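Local coordinates for protein dimethyl-sulfide monooxygenase (Hyphomicrobium sulfonivorans, PDB 6AK1) that uses FMN, NADH and oxygen to oxidise dimethyl sulfide to methanethiol and formaldehyde, the first step in the degradation of this compound, at residues A[299-309]-A[359-367]. Sequence-based numbering, arbitrary orientation.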
# COMPACT_ATOMS: atom_id res chain seq x y z
N TYR A 299 6.24 -14.31 21.45
CA TYR A 299 5.34 -13.25 21.00
C TYR A 299 3.90 -13.55 21.40
O TYR A 299 3.21 -12.68 21.96
CB TYR A 299 5.47 -13.07 19.49
CG TYR A 299 6.84 -12.56 19.07
CD1 TYR A 299 7.74 -12.07 20.01
CD2 TYR A 299 7.23 -12.57 17.74
CE1 TYR A 299 9.00 -11.62 19.63
CE2 TYR A 299 8.47 -12.12 17.35
CZ TYR A 299 9.35 -11.64 18.29
OH TYR A 299 10.61 -11.21 17.90
N LEU A 300 3.44 -14.78 21.14
CA LEU A 300 2.05 -15.12 21.45
C LEU A 300 1.74 -14.96 22.94
O LEU A 300 0.59 -14.69 23.29
CB LEU A 300 1.73 -16.54 21.02
CG LEU A 300 1.44 -16.78 19.54
CD1 LEU A 300 0.88 -18.20 19.35
CD2 LEU A 300 0.48 -15.73 19.01
N SER A 301 2.73 -15.10 23.82
CA SER A 301 2.42 -14.93 25.23
C SER A 301 2.01 -13.50 25.56
O SER A 301 1.39 -13.28 26.61
CB SER A 301 3.60 -15.37 26.11
OG SER A 301 4.69 -14.47 26.02
N TYR A 302 2.32 -12.53 24.68
CA TYR A 302 1.86 -11.15 24.84
C TYR A 302 0.55 -10.86 24.11
O TYR A 302 0.11 -9.71 24.11
CB TYR A 302 2.93 -10.17 24.36
CG TYR A 302 4.13 -10.13 25.28
CD1 TYR A 302 4.15 -9.28 26.37
CD2 TYR A 302 5.21 -10.98 25.08
CE1 TYR A 302 5.21 -9.26 27.24
CE2 TYR A 302 6.29 -10.97 25.94
CZ TYR A 302 6.28 -10.11 27.02
OH TYR A 302 7.35 -10.07 27.89
N ALA A 303 -0.07 -11.88 23.51
CA ALA A 303 -1.23 -11.64 22.65
C ALA A 303 -2.36 -10.99 23.43
O ALA A 303 -2.56 -11.28 24.62
CB ALA A 303 -1.70 -12.95 22.04
N ASN A 304 -3.10 -10.10 22.77
CA ASN A 304 -4.35 -9.54 23.31
C ASN A 304 -5.48 -10.00 22.40
O ASN A 304 -5.75 -9.37 21.36
CB ASN A 304 -4.30 -8.02 23.41
CG ASN A 304 -5.49 -7.45 24.19
OD1 ASN A 304 -6.61 -7.95 24.08
ND2 ASN A 304 -5.24 -6.41 24.98
N PRO A 305 -6.16 -11.11 22.74
CA PRO A 305 -7.23 -11.61 21.85
C PRO A 305 -8.35 -10.61 21.64
O PRO A 305 -8.91 -10.54 20.54
CB PRO A 305 -7.73 -12.87 22.58
CG PRO A 305 -6.56 -13.29 23.48
CD PRO A 305 -5.91 -11.99 23.90
N GLU A 306 -8.70 -9.81 22.65
CA GLU A 306 -9.72 -8.80 22.45
C GLU A 306 -9.26 -7.68 21.52
O GLU A 306 -10.11 -7.03 20.90
CB GLU A 306 -10.18 -8.25 23.81
CG GLU A 306 -11.03 -9.27 24.56
CD GLU A 306 -12.15 -8.63 25.38
OE1 GLU A 306 -11.93 -8.37 26.58
OE2 GLU A 306 -13.24 -8.39 24.83
N GLY A 307 -7.95 -7.46 21.39
CA GLY A 307 -7.47 -6.55 20.36
C GLY A 307 -7.63 -7.09 18.95
O GLY A 307 -7.95 -6.35 18.02
N MET A 308 -7.40 -8.40 18.77
CA MET A 308 -7.60 -8.98 17.44
C MET A 308 -9.08 -9.09 17.09
O MET A 308 -9.45 -9.06 15.91
CB MET A 308 -6.92 -10.35 17.36
CG MET A 308 -6.90 -10.96 15.96
SD MET A 308 -6.28 -9.84 14.65
CE MET A 308 -4.61 -9.53 15.21
N LEU A 309 -9.95 -9.21 18.10
CA LEU A 309 -11.39 -9.21 17.84
C LEU A 309 -11.88 -7.84 17.39
O LEU A 309 -12.80 -7.74 16.57
CB LEU A 309 -12.15 -9.68 19.08
CG LEU A 309 -11.89 -11.15 19.41
CD1 LEU A 309 -12.59 -11.56 20.70
CD2 LEU A 309 -12.32 -12.03 18.25
N ILE A 359 -8.37 -17.69 17.76
CA ILE A 359 -8.21 -16.23 17.85
C ILE A 359 -6.88 -15.87 18.50
O ILE A 359 -6.21 -14.91 18.09
CB ILE A 359 -9.40 -15.60 18.60
CG1 ILE A 359 -10.70 -15.80 17.84
CG2 ILE A 359 -9.14 -14.10 18.86
CD1 ILE A 359 -10.60 -15.49 16.35
N ARG A 360 -6.48 -16.62 19.54
CA ARG A 360 -5.21 -16.36 20.20
C ARG A 360 -4.04 -16.53 19.24
O ARG A 360 -3.16 -15.66 19.17
CB ARG A 360 -5.05 -17.27 21.43
CG ARG A 360 -3.73 -17.03 22.17
CD ARG A 360 -3.48 -18.03 23.30
NE ARG A 360 -2.10 -17.92 23.78
CZ ARG A 360 -1.08 -18.65 23.32
NH1 ARG A 360 -1.28 -19.56 22.37
NH2 ARG A 360 0.15 -18.46 23.81
N GLU A 361 -4.00 -17.64 18.49
CA GLU A 361 -2.96 -17.81 17.48
C GLU A 361 -3.00 -16.70 16.44
O GLU A 361 -1.95 -16.26 15.95
CB GLU A 361 -3.08 -19.17 16.78
CG GLU A 361 -2.87 -20.38 17.66
CD GLU A 361 -1.49 -20.99 17.52
OE1 GLU A 361 -0.77 -21.07 18.54
OE2 GLU A 361 -1.12 -21.39 16.38
N ARG A 362 -4.20 -16.25 16.07
CA ARG A 362 -4.33 -15.22 15.05
C ARG A 362 -3.95 -13.83 15.55
O ARG A 362 -3.87 -12.90 14.74
CB ARG A 362 -5.76 -15.22 14.48
CG ARG A 362 -6.20 -16.56 13.84
CD ARG A 362 -5.14 -17.17 12.92
NE ARG A 362 -4.69 -16.20 11.93
CZ ARG A 362 -3.52 -16.26 11.29
NH1 ARG A 362 -2.69 -17.25 11.55
NH2 ARG A 362 -3.19 -15.31 10.42
N CYS A 363 -3.68 -13.66 16.84
CA CYS A 363 -3.14 -12.39 17.32
C CYS A 363 -1.84 -12.00 16.64
O CYS A 363 -1.41 -10.86 16.78
CB CYS A 363 -2.93 -12.43 18.84
SG CYS A 363 -4.47 -12.27 19.77
N ILE A 364 -1.19 -12.93 15.93
CA ILE A 364 -0.10 -12.63 15.01
C ILE A 364 -0.56 -12.97 13.60
O ILE A 364 -0.98 -14.11 13.34
CB ILE A 364 1.17 -13.42 15.34
CG1 ILE A 364 1.76 -12.97 16.67
CG2 ILE A 364 2.18 -13.27 14.20
CD1 ILE A 364 2.95 -13.79 17.09
N GLY A 365 -0.48 -12.01 12.69
CA GLY A 365 -0.72 -12.25 11.28
C GLY A 365 -2.02 -11.67 10.77
O GLY A 365 -2.16 -11.50 9.55
N GLY A 366 -2.96 -11.36 11.65
CA GLY A 366 -4.23 -10.80 11.25
C GLY A 366 -5.07 -11.79 10.47
O GLY A 366 -5.50 -12.82 11.00
N LEU A 367 -5.29 -11.48 9.19
CA LEU A 367 -5.97 -12.35 8.25
C LEU A 367 -5.02 -12.86 7.17
O LEU A 367 -5.47 -13.42 6.17
CB LEU A 367 -7.16 -11.63 7.61
CG LEU A 367 -8.34 -11.34 8.53
CD1 LEU A 367 -9.39 -10.47 7.82
CD2 LEU A 367 -8.94 -12.64 9.00
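The carbonyl O of Asn304 accepts hydrogen bonds from the backbone N of Met308 and, weakly, from that of Gly307, and from across the contact Cys363 SG comes within 3.5 Å of it. Asn304 is also the N-cap of the helix it precedes: its OD1 accepts a hydrogen bond from Gly307 N at 3.0 Å, with the donor 59° out of the carbonyl plane. Cys363 packs against the first turn of this helix, its SG near Pro305 CA and its CB pressed to 3.5 Å from Ala303 CB, a tight methyl-to-methylene contact. Met308 leaves its backbone with CG anti to N (chi1 -172°), then bends at both following torsions, which lays CE 3.5 Å from Arg362 O and brings SD alongside Gly366 CA. Were Met308 an alanine, the carbonyl of Arg362 and Gly366 CA would probably lose their thioether cover, leaving a gap beside them. On one flank, the side chains of Leu309 and Ile359 cross at about a right angle, CD2 3.8 Å from CG2. On the other, Leu300 CB rests over one face of the Arg360 guanidinium, 3.7 Å from NH2, while its CD2 meets Ile364 CD1. Altogether, the last residues of helix 355-362 and the chain after them pack against the link between helices 289-300 and 305-316 of this TIM-barrel protein; Tyr312 OH is hydrogen-bonded to Gly366 O, and Ile364 reaches Thr282 on barrel strand 276-284, beside which the chain continues into strand 370-372.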